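Chitin deacetylase 1 (Bombyx mori, PDB 5ZNT) hydrolyses the N-acetamido groups of N-acetylglucosamine residues in chitin, with zinc as cofactor, to give chitosan and acetate. Local coordinates at residues G29-R34 against P313-E318; V36-T41 against N296-V301; N66-D71 against P324-C329; L181-M186 against R262-L267. All coordinates share one frame; numbering follows the deposited sequence.

How the contacts relate
This chain is the catalytic carbohydrate esterase family 4 part of a longer secreted protein. From the N terminus, 29-34 comes first and meets 313-318, so contact 1 closes the longest loop. Contact 2 is nested inside it: 36-41, at the start of strand 38-45, pairs with 296-301. Next comes 66-71, which meets 324-329 in contact 3. That loop crosses those of contacts 1 and 2. Contact 4, between 181-186 and 262-267, nests inside all three. Contacts 2 and 4 reach the same parallel sheet, through strands 298-300 and 265-270 on their shared neighbour 38-45. Contact 1 at the surface and the partly buried contact 3 fasten loops beside contact 2.

Contact 1: residues G29-R34 against P313-E318; sequences GDLPAR and PRTVTE
G29 to R34 runs in nearly the same direction as P313 to V316, 17° apart end to end. No hydrogen bond joins the two backbones. The CA atoms of G29 and P313 lie 6.2 Å apart, and the separation widens toward R34 and V316. L31 bridges it. With CG anti to the carbonyl carbon (chi1 -88°), the branch is turned to the other segment and both methyls touch it. CD1 of L31 meets P313 CB at 4.0 Å, the two side chains crossing at a slant. CD2 of L31 meets the peptide link after R314, 3.9 Å from R314 C, and also touches T315 CG2. The contact is apolar and lies at the surface. T315 is also bonded within its own segment. T315 OG1 accepts from E318 N at 3.2 Å, and E318 OE1 accepts from T315 N at 2.9 Å, on the anti side of the carboxylate. OE1 of E318 also lies over the guanidinium face of R314. With a valine at T315 the hydroxyl is gone, and E318 N would probably be left without its capping acceptor. L31 thus packs the loop before strand 38-45 against the residues leading into helix 316-319, where T315 and E318 form a capping box.

Contact 2: residues V36-T41 against N296-V301; sequences VPQMIT and NDVYFV
I40 and F300 lie side by side and point the same way, as paired residues do in a parallel sheet. The sheet is the central one of the deacetylase fold, and strands 38-41 and 298-300 run 23° apart in it. I40 CG1 is anti to the carbonyl carbon (chi1 -57°), and from there CD1 reaches back to the other strand. It touches F300 CZ at 3.6 Å and V298 CG1 at 3.6 Å. The I40 and V298 side chains slant across each other. M39 and Y299 point to the other face. M39 CB meets V301 CG2 at 4.0 Å, and P37 CB comes obliquely to the Y299 ring, 4.0 Å from CD1. W287 of helix 278-294 packs on I40 and F300, and W309 of helix 303-311 on P37 and M39. Four backbone bonds hold the register: Q38 N to D297 O, Y299 N to Q38 O, I40 N to Y299 O and V301 N to I40 O. The buried D297 carboxylate has its own partner, since OD2 bonds to Y258 OH. The Q38 chain bends at chi2 (59°) and turns its amide away from 298-300. NE2 of Q38 bonds to A263 O in strand 265-270's leading loop and also donates to M39 O at 3.0 Å, which lies in the plane of the Q38 amide.

Contact 3: residues N66-D71 against P324-C329; sequences NPNGCD and PWREKC
R326 reaches over the disulfide between C70 and C329, whose SG atoms are 2.1 Å apart with a chi3 of -99°. R326 CB lies 4.1 Å from C70 SG, and CG is 4.2 Å from N68 ND2. The chain then bends at chi3 (53°) and folds the guanidinium back over the sulfur. C70 SG sits beneath the centre of one guanidinium face, 4.1 Å from its plane. At the tip, NH1 gives N68 O a weak hydrogen bond of 2.9 Å, while its stronger partner is K320 O. N68 is held from both ends of its amide. Its OD1 accepts from C70 N at 2.9 Å, an Asx turn, and its ND2 makes a weak bond to W325 O at 3.3 Å. Beside the disulfide, D71 N donates to C329 O at 3.0 Å. C329 O also accepts from K73 NZ, so two donors grip one carbonyl. The disulfide joins the loop between helix 53-59 and strand 75-78 to the loop after helix 316-319. Around it, N66 OD1 accepts from F300 N of strand 298-300, and the W325 ring meets Y299 of that strand and W309 of helix 303-311.

Contact 4: residues L181-M186 against R262-L267; sequences LWPYTM and RAPLGL. Unlike the reference sequence in segment 181-186: W182 (reference Cys).
One face of the W182 indole carries A263 CA and P264 CD. A263 CA stands 3.7 Å from the centroid of the five-membered ring, and P264 CD 3.6 Å from that of the six-membered ring, only 13° off its normal. Both are CH-pi contacts. The P264 and W182 side chains cross at about a right angle. R262 O approaches obliquely, 3.1 Å from W182 CZ2, and W182 NE1 donates to N261 O. The ring of W309 also meets W182, their planes about 25° apart. The deposited tryptophan replaces a cysteine of the reference sequence. P183 and P264 reach toward each other, with their CD atoms 4.0 Å apart, and A263 CB touches L181 O at 3.5 Å. A glycine at P264 takes away the ring, and the six-membered ring of W182 would probably lose its CH-pi partner and P183 the carbon that meets its CD. The contact joins the loop before strand 184-185 of the mixed sheet to the entry of strand 265-270 in the central parallel sheet. No direct hydrogen bond crosses it. One water donates to L181 O at 2.8 Å and to P264 O at 3.0 Å. The contact thus rests on a pi face met by carbons next to backbone nitrogens, with water joining the two carbonyls.

Contact 1: residues G29-R34 against P313-E318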
# COMPACT_ATOMS: atom_id res chain seq x y z
N GLY A 29 2.35 -19.42 10.67
CA GLY A 29 2.63 -20.85 10.57
C GLY A 29 3.85 -21.32 11.33
O GLY A 29 4.24 -22.48 11.18
N ASP A 30 4.47 -20.45 12.12
CA ASP A 30 5.69 -20.74 12.87
C ASP A 30 6.77 -21.35 11.98
O ASP A 30 7.54 -22.21 12.42
CB ASP A 30 5.40 -21.63 14.08
CG ASP A 30 6.55 -21.64 15.09
OD1 ASP A 30 7.07 -20.55 15.42
OD2 ASP A 30 6.94 -22.74 15.54
N LEU A 31 6.84 -20.90 10.73
CA LEU A 31 7.94 -21.31 9.87
C LEU A 31 9.25 -20.74 10.41
O LEU A 31 9.27 -19.66 11.00
CB LEU A 31 7.70 -20.84 8.44
CG LEU A 31 6.90 -21.73 7.48
CD1 LEU A 31 5.50 -21.94 7.97
CD2 LEU A 31 6.87 -21.14 6.06
N PRO A 32 10.36 -21.46 10.24
CA PRO A 32 11.67 -20.90 10.58
C PRO A 32 11.98 -19.70 9.70
O PRO A 32 11.77 -19.75 8.49
CB PRO A 32 12.65 -22.05 10.30
CG PRO A 32 11.81 -23.25 10.05
CD PRO A 32 10.49 -22.78 9.59
N ALA A 33 12.56 -18.65 10.30
CA ALA A 33 12.90 -17.45 9.55
C ALA A 33 13.74 -17.77 8.32
O ALA A 33 13.53 -17.18 7.24
CB ALA A 33 13.62 -16.45 10.46
N ARG A 34 14.69 -18.70 8.43
CA ARG A 34 15.57 -18.99 7.30
C ARG A 34 14.83 -19.62 6.13
O ARG A 34 15.35 -19.62 5.01
CB ARG A 34 16.74 -19.89 7.74
CG ARG A 34 16.38 -21.37 7.79
CD ARG A 34 17.41 -22.20 8.56
NE ARG A 34 17.07 -22.31 9.98
CZ ARG A 34 16.49 -23.37 10.54
NH1 ARG A 34 16.18 -24.43 9.80
NH2 ARG A 34 16.21 -23.36 11.84
N PRO A 313 1.10 -20.02 4.45
CA PRO A 313 2.54 -19.76 4.44
C PRO A 313 3.32 -20.79 3.62
O PRO A 313 3.12 -22.00 3.76
CB PRO A 313 2.90 -19.78 5.92
CG PRO A 313 1.63 -19.38 6.61
CD PRO A 313 0.55 -20.02 5.81
N ARG A 314 4.17 -20.29 2.74
CA ARG A 314 5.00 -21.10 1.86
C ARG A 314 6.46 -20.84 2.17
O ARG A 314 6.88 -19.70 2.36
CB ARG A 314 4.74 -20.78 0.38
CG ARG A 314 3.28 -20.62 0.00
CD ARG A 314 2.49 -21.86 0.34
NE ARG A 314 2.92 -23.05 -0.40
CZ ARG A 314 2.76 -24.29 0.06
NH1 ARG A 314 2.21 -24.48 1.26
NH2 ARG A 314 3.18 -25.33 -0.66
N THR A 315 7.26 -21.91 2.19
CA THR A 315 8.69 -21.76 2.33
C THR A 315 9.28 -21.18 1.05
O THR A 315 8.63 -21.13 0.00
CB THR A 315 9.36 -23.11 2.61
OG1 THR A 315 9.31 -23.90 1.41
CG2 THR A 315 8.65 -23.86 3.74
N VAL A 316 10.55 -20.77 1.14
CA VAL A 316 11.24 -20.26 -0.04
C VAL A 316 11.12 -21.25 -1.19
O VAL A 316 10.89 -20.86 -2.34
CB VAL A 316 12.72 -19.97 0.28
CG1 VAL A 316 13.48 -19.60 -1.00
CG2 VAL A 316 12.84 -18.88 1.34
N THR A 317 11.27 -22.55 -0.90
CA THR A 317 11.22 -23.53 -1.97
C THR A 317 9.82 -23.63 -2.57
O THR A 317 9.67 -23.68 -3.80
CB THR A 317 11.68 -24.90 -1.48
OG1 THR A 317 12.94 -24.78 -0.80
CG2 THR A 317 11.86 -25.83 -2.66
N GLU A 318 8.80 -23.64 -1.73
CA GLU A 318 7.44 -23.69 -2.23
C GLU A 318 7.02 -22.40 -2.92
O GLU A 318 6.11 -22.43 -3.77
CB GLU A 318 6.49 -24.01 -1.08
CG GLU A 318 6.78 -25.36 -0.42
CD GLU A 318 6.12 -25.48 0.93
OE1 GLU A 318 5.91 -24.42 1.57
OE2 GLU A 318 5.81 -26.61 1.36

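Contact 2: residues V36-T41 against N296-V301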
# COMPACT_ATOMS: atom_id res chain seq x y z
N VAL A 36 11.63 -18.59 5.28
CA VAL A 36 10.58 -17.63 4.92
C VAL A 36 11.07 -16.73 3.78
O VAL A 36 12.13 -16.11 3.91
CB VAL A 36 10.17 -16.80 6.15
CG1 VAL A 36 9.23 -15.63 5.78
CG2 VAL A 36 9.54 -17.71 7.23
N PRO A 37 10.35 -16.63 2.66
CA PRO A 37 10.70 -15.63 1.64
C PRO A 37 10.60 -14.23 2.22
O PRO A 37 9.63 -13.90 2.91
CB PRO A 37 9.66 -15.85 0.54
CG PRO A 37 8.87 -17.05 0.93
CD PRO A 37 9.04 -17.24 2.41
N GLN A 38 11.61 -13.41 1.97
CA GLN A 38 11.59 -12.01 2.40
C GLN A 38 10.72 -11.22 1.42
O GLN A 38 11.11 -10.99 0.28
CB GLN A 38 13.00 -11.45 2.44
CG GLN A 38 13.07 -9.98 2.86
CD GLN A 38 12.45 -9.73 4.24
OE1 GLN A 38 13.02 -10.13 5.27
NE2 GLN A 38 11.30 -9.05 4.28
N MET A 39 9.55 -10.81 1.87
CA MET A 39 8.65 -10.01 1.05
C MET A 39 8.99 -8.53 1.17
O MET A 39 9.30 -8.04 2.26
CB MET A 39 7.20 -10.26 1.48
CG MET A 39 6.73 -11.66 1.14
SD MET A 39 5.11 -12.02 1.83
CE MET A 39 5.51 -12.92 3.34
N ILE A 40 8.93 -7.83 0.04
CA ILE A 40 9.10 -6.38 0.01
C ILE A 40 7.88 -5.80 -0.69
O ILE A 40 7.53 -6.23 -1.79
CB ILE A 40 10.40 -5.97 -0.72
CG1 ILE A 40 11.60 -6.66 -0.03
CG2 ILE A 40 10.60 -4.45 -0.67
CD1 ILE A 40 12.96 -6.38 -0.70
N THR A 41 7.22 -4.84 -0.04
CA THR A 41 6.04 -4.18 -0.62
C THR A 41 6.44 -2.75 -0.97
O THR A 41 6.42 -1.86 -0.13
CB THR A 41 4.84 -4.19 0.33
OG1 THR A 41 5.16 -3.51 1.55
CG2 THR A 41 4.43 -5.63 0.67
N ASN A 296 17.78 -15.48 -4.08
CA ASN A 296 16.72 -16.35 -4.56
C ASN A 296 15.55 -16.41 -3.59
O ASN A 296 14.58 -17.11 -3.86
CB ASN A 296 17.26 -17.77 -4.84
CG ASN A 296 17.82 -18.47 -3.60
OD1 ASN A 296 17.59 -18.05 -2.47
ND2 ASN A 296 18.55 -19.56 -3.83
N ASP A 297 15.62 -15.67 -2.48
CA ASP A 297 14.64 -15.77 -1.40
C ASP A 297 13.97 -14.42 -1.09
O ASP A 297 13.42 -14.26 0.00
CB ASP A 297 15.30 -16.34 -0.14
CG ASP A 297 16.53 -15.56 0.28
OD1 ASP A 297 16.92 -14.61 -0.43
OD2 ASP A 297 17.13 -15.89 1.34
N VAL A 298 13.99 -13.47 -2.03
CA VAL A 298 13.40 -12.15 -1.85
C VAL A 298 12.37 -11.94 -2.95
O VAL A 298 12.68 -12.12 -4.14
CB VAL A 298 14.47 -11.04 -1.87
CG1 VAL A 298 13.83 -9.63 -1.96
CG2 VAL A 298 15.39 -11.13 -0.64
N TYR A 299 11.15 -11.57 -2.58
CA TYR A 299 10.05 -11.33 -3.52
C TYR A 299 9.48 -9.92 -3.33
O TYR A 299 9.10 -9.56 -2.21
CB TYR A 299 8.91 -12.33 -3.32
CG TYR A 299 9.16 -13.70 -3.89
CD1 TYR A 299 10.03 -14.59 -3.25
CD2 TYR A 299 8.52 -14.11 -5.05
CE1 TYR A 299 10.26 -15.87 -3.77
CE2 TYR A 299 8.74 -15.38 -5.58
CZ TYR A 299 9.61 -16.25 -4.93
OH TYR A 299 9.80 -17.50 -5.45
N PHE A 300 9.40 -9.16 -4.42
CA PHE A 300 8.68 -7.88 -4.44
C PHE A 300 7.25 -8.18 -4.85
O PHE A 300 6.99 -8.55 -6.00
CB PHE A 300 9.34 -6.91 -5.42
CG PHE A 300 10.73 -6.50 -5.02
CD1 PHE A 300 11.81 -7.33 -5.28
CD2 PHE A 300 10.96 -5.29 -4.39
CE1 PHE A 300 13.09 -6.97 -4.90
CE2 PHE A 300 12.25 -4.90 -4.03
CZ PHE A 300 13.31 -5.75 -4.27
N VAL A 301 6.32 -8.03 -3.90
CA VAL A 301 4.94 -8.45 -4.07
C VAL A 301 3.99 -7.31 -3.68
O VAL A 301 4.36 -6.34 -3.01
CB VAL A 301 4.63 -9.71 -3.23
CG1 VAL A 301 5.47 -10.91 -3.73
CG2 VAL A 301 4.93 -9.43 -1.76

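Contact 3: residues N66-D71 against P324-C329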
# COMPACT_ATOMS: atom_id res chain seq x y z
N ASN A 66 10.97 -11.58 -9.98
CA ASN A 66 11.10 -12.29 -8.71
C ASN A 66 11.68 -13.69 -8.95
O ASN A 66 11.76 -14.14 -10.09
CB ASN A 66 9.74 -12.39 -8.04
CG ASN A 66 9.33 -11.10 -7.37
OD1 ASN A 66 10.17 -10.38 -6.83
ND2 ASN A 66 8.05 -10.81 -7.39
N PRO A 67 12.05 -14.41 -7.89
CA PRO A 67 12.63 -15.76 -8.09
C PRO A 67 11.68 -16.75 -8.75
O PRO A 67 12.14 -17.80 -9.22
CB PRO A 67 12.99 -16.21 -6.67
CG PRO A 67 13.22 -14.93 -5.92
CD PRO A 67 12.18 -13.97 -6.49
N ASN A 68 10.38 -16.45 -8.83
CA ASN A 68 9.42 -17.29 -9.54
C ASN A 68 9.35 -16.98 -11.02
O ASN A 68 8.48 -17.51 -11.71
CB ASN A 68 8.02 -17.15 -8.92
CG ASN A 68 7.48 -15.73 -9.00
OD1 ASN A 68 8.14 -14.83 -9.52
ND2 ASN A 68 6.28 -15.52 -8.48
N GLY A 69 10.22 -16.11 -11.53
CA GLY A 69 10.19 -15.74 -12.92
C GLY A 69 9.19 -14.65 -13.29
O GLY A 69 9.16 -14.24 -14.46
N CYS A 70 8.39 -14.15 -12.35
CA CYS A 70 7.37 -13.16 -12.66
C CYS A 70 7.87 -11.74 -12.40
O CYS A 70 8.72 -11.51 -11.53
CB CYS A 70 6.09 -13.41 -11.84
SG CYS A 70 5.32 -15.06 -12.14
N ASP A 71 7.31 -10.78 -13.15
CA ASP A 71 7.65 -9.37 -12.96
C ASP A 71 7.40 -8.96 -11.51
O ASP A 71 6.43 -9.37 -10.89
CB ASP A 71 6.81 -8.49 -13.89
CG ASP A 71 7.11 -8.75 -15.36
OD1 ASP A 71 8.27 -9.04 -15.71
OD2 ASP A 71 6.19 -8.64 -16.17
N PRO A 324 -0.97 -17.60 -6.14
CA PRO A 324 -1.33 -16.17 -6.02
C PRO A 324 -0.21 -15.24 -6.42
O PRO A 324 -0.46 -14.18 -7.01
CB PRO A 324 -1.71 -16.03 -4.54
CG PRO A 324 -2.21 -17.42 -4.16
CD PRO A 324 -1.30 -18.35 -4.91
N TRP A 325 1.05 -15.62 -6.15
CA TRP A 325 2.17 -14.78 -6.54
C TRP A 325 2.48 -14.85 -8.04
O TRP A 325 3.34 -14.10 -8.52
CB TRP A 325 3.41 -15.16 -5.73
CG TRP A 325 3.33 -14.74 -4.28
CD1 TRP A 325 2.24 -14.24 -3.62
CD2 TRP A 325 4.39 -14.79 -3.33
NE1 TRP A 325 2.57 -13.97 -2.31
CE2 TRP A 325 3.88 -14.29 -2.11
CE3 TRP A 325 5.72 -15.20 -3.38
CZ2 TRP A 325 4.66 -14.19 -0.96
CZ3 TRP A 325 6.49 -15.11 -2.24
CH2 TRP A 325 5.95 -14.62 -1.04
N ARG A 326 1.82 -15.73 -8.78
CA ARG A 326 2.03 -15.85 -10.22
C ARG A 326 0.88 -15.26 -11.03
O ARG A 326 0.92 -15.33 -12.26
CB ARG A 326 2.23 -17.33 -10.61
CG ARG A 326 3.27 -18.08 -9.78
CD ARG A 326 3.56 -19.46 -10.36
NE ARG A 326 3.91 -19.32 -11.76
CZ ARG A 326 5.16 -19.22 -12.21
NH1 ARG A 326 6.19 -19.30 -11.37
NH2 ARG A 326 5.37 -19.05 -13.51
N GLU A 327 -0.15 -14.71 -10.38
CA GLU A 327 -1.22 -14.04 -11.13
C GLU A 327 -0.63 -12.89 -11.93
O GLU A 327 0.22 -12.13 -11.42
CB GLU A 327 -2.33 -13.53 -10.20
CG GLU A 327 -3.01 -14.60 -9.34
CD GLU A 327 -3.87 -14.00 -8.22
OE1 GLU A 327 -4.14 -12.78 -8.27
OE2 GLU A 327 -4.26 -14.73 -7.28
N LYS A 328 -1.03 -12.78 -13.19
CA LYS A 328 -0.49 -11.78 -14.10
C LYS A 328 1.04 -11.78 -14.01
O LYS A 328 1.68 -10.75 -13.76
CB LYS A 328 -1.09 -10.40 -13.82
CG LYS A 328 -2.59 -10.36 -14.07
CD LYS A 328 -3.16 -8.97 -13.89
CE LYS A 328 -4.23 -8.96 -12.82
NZ LYS A 328 -5.00 -7.68 -12.86
N CYS A 329 1.60 -12.97 -14.24
CA CYS A 329 3.02 -13.21 -14.05
C CYS A 329 3.86 -12.22 -14.83
O CYS A 329 4.64 -11.44 -14.26
CB CYS A 329 3.37 -14.65 -14.45
SG CYS A 329 5.10 -15.09 -14.18

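Contact 4: residues L181-M186 against R262-L267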
# COMPACT_ATOMS: atom_id res chain seq x y z
N LEU A 181 7.48 -5.79 12.77
CA LEU A 181 6.22 -6.49 13.00
C LEU A 181 5.68 -7.08 11.70
O LEU A 181 5.80 -6.47 10.63
CB LEU A 181 5.18 -5.56 13.63
CG LEU A 181 5.19 -5.41 15.16
CD1 LEU A 181 6.54 -4.93 15.67
CD2 LEU A 181 4.09 -4.45 15.64
N TRP A 182 5.08 -8.27 11.80
CA TRP A 182 4.29 -8.87 10.74
C TRP A 182 2.91 -8.22 10.70
O TRP A 182 2.44 -7.68 11.71
CB TRP A 182 4.15 -10.38 10.97
CG TRP A 182 5.35 -11.15 10.50
CD1 TRP A 182 6.55 -11.29 11.15
CD2 TRP A 182 5.47 -11.85 9.26
NE1 TRP A 182 7.41 -12.05 10.38
CE2 TRP A 182 6.77 -12.41 9.22
CE3 TRP A 182 4.60 -12.09 8.18
CZ2 TRP A 182 7.23 -13.16 8.14
CZ3 TRP A 182 5.07 -12.83 7.10
CH2 TRP A 182 6.36 -13.37 7.10
N PRO A 183 2.23 -8.25 9.54
CA PRO A 183 0.83 -7.81 9.51
C PRO A 183 0.02 -8.54 10.57
O PRO A 183 0.39 -9.62 11.03
CB PRO A 183 0.35 -8.18 8.10
CG PRO A 183 1.61 -8.18 7.27
CD PRO A 183 2.73 -8.65 8.21
N TYR A 184 -1.11 -7.94 10.95
CA TYR A 184 -1.98 -8.54 11.94
C TYR A 184 -3.42 -8.18 11.59
O TYR A 184 -3.67 -7.21 10.87
CB TYR A 184 -1.60 -8.09 13.37
CG TYR A 184 -1.55 -6.59 13.56
CD1 TYR A 184 -2.71 -5.88 13.87
CD2 TYR A 184 -0.36 -5.89 13.44
CE1 TYR A 184 -2.68 -4.51 14.04
CE2 TYR A 184 -0.31 -4.52 13.59
CZ TYR A 184 -1.48 -3.83 13.89
OH TYR A 184 -1.45 -2.48 14.06
N THR A 185 -4.37 -8.99 12.05
CA THR A 185 -5.77 -8.63 11.90
C THR A 185 -6.22 -7.82 13.12
O THR A 185 -5.60 -7.85 14.18
CB THR A 185 -6.67 -9.85 11.70
OG1 THR A 185 -6.68 -10.64 12.89
CG2 THR A 185 -6.18 -10.70 10.55
N MET A 186 -7.29 -7.07 12.94
CA MET A 186 -7.75 -6.18 13.99
C MET A 186 -8.81 -6.82 14.89
O MET A 186 -9.47 -6.11 15.65
CB MET A 186 -8.30 -4.88 13.39
CG MET A 186 -7.28 -4.02 12.61
SD MET A 186 -5.96 -3.32 13.64
CE MET A 186 -6.83 -3.02 15.14
N ARG A 262 12.11 -11.78 9.29
CA ARG A 262 11.68 -11.66 7.89
C ARG A 262 10.28 -11.07 7.75
O ARG A 262 9.52 -11.44 6.85
CB ARG A 262 11.76 -13.01 7.17
CG ARG A 262 13.16 -13.57 7.21
CD ARG A 262 13.61 -14.07 5.89
NE ARG A 262 15.03 -14.39 5.93
CZ ARG A 262 15.57 -15.42 5.29
NH1 ARG A 262 14.79 -16.21 4.56
NH2 ARG A 262 16.88 -15.65 5.38
N ALA A 263 9.92 -10.14 8.63
CA ALA A 263 8.67 -9.42 8.45
C ALA A 263 8.70 -8.70 7.10
O ALA A 263 9.74 -8.18 6.71
CB ALA A 263 8.45 -8.42 9.58
N PRO A 264 7.59 -8.68 6.37
CA PRO A 264 7.56 -7.92 5.11
C PRO A 264 8.12 -6.52 5.31
O PRO A 264 7.85 -5.85 6.32
CB PRO A 264 6.07 -7.91 4.75
CG PRO A 264 5.54 -9.22 5.33
CD PRO A 264 6.33 -9.40 6.64
N LEU A 265 8.98 -6.11 4.39
CA LEU A 265 9.60 -4.80 4.44
C LEU A 265 8.80 -3.84 3.54
O LEU A 265 8.67 -4.08 2.33
CB LEU A 265 11.04 -4.88 3.95
CG LEU A 265 11.78 -3.58 3.65
CD1 LEU A 265 12.05 -2.79 4.91
CD2 LEU A 265 13.09 -3.89 2.92
N GLY A 266 8.29 -2.75 4.12
CA GLY A 266 7.49 -1.80 3.36
C GLY A 266 8.32 -0.62 2.94
O GLY A 266 8.87 0.11 3.77
N LEU A 267 8.42 -0.38 1.62
CA LEU A 267 9.10 0.77 1.04
C LEU A 267 8.04 1.67 0.41
O LEU A 267 7.58 1.44 -0.72
CB LEU A 267 10.16 0.33 0.04
CG LEU A 267 11.18 -0.68 0.61
CD1 LEU A 267 12.16 -1.09 -0.51
CD2 LEU A 267 11.93 -0.04 1.80
O HOH W 1 5.32 -6.32 7.89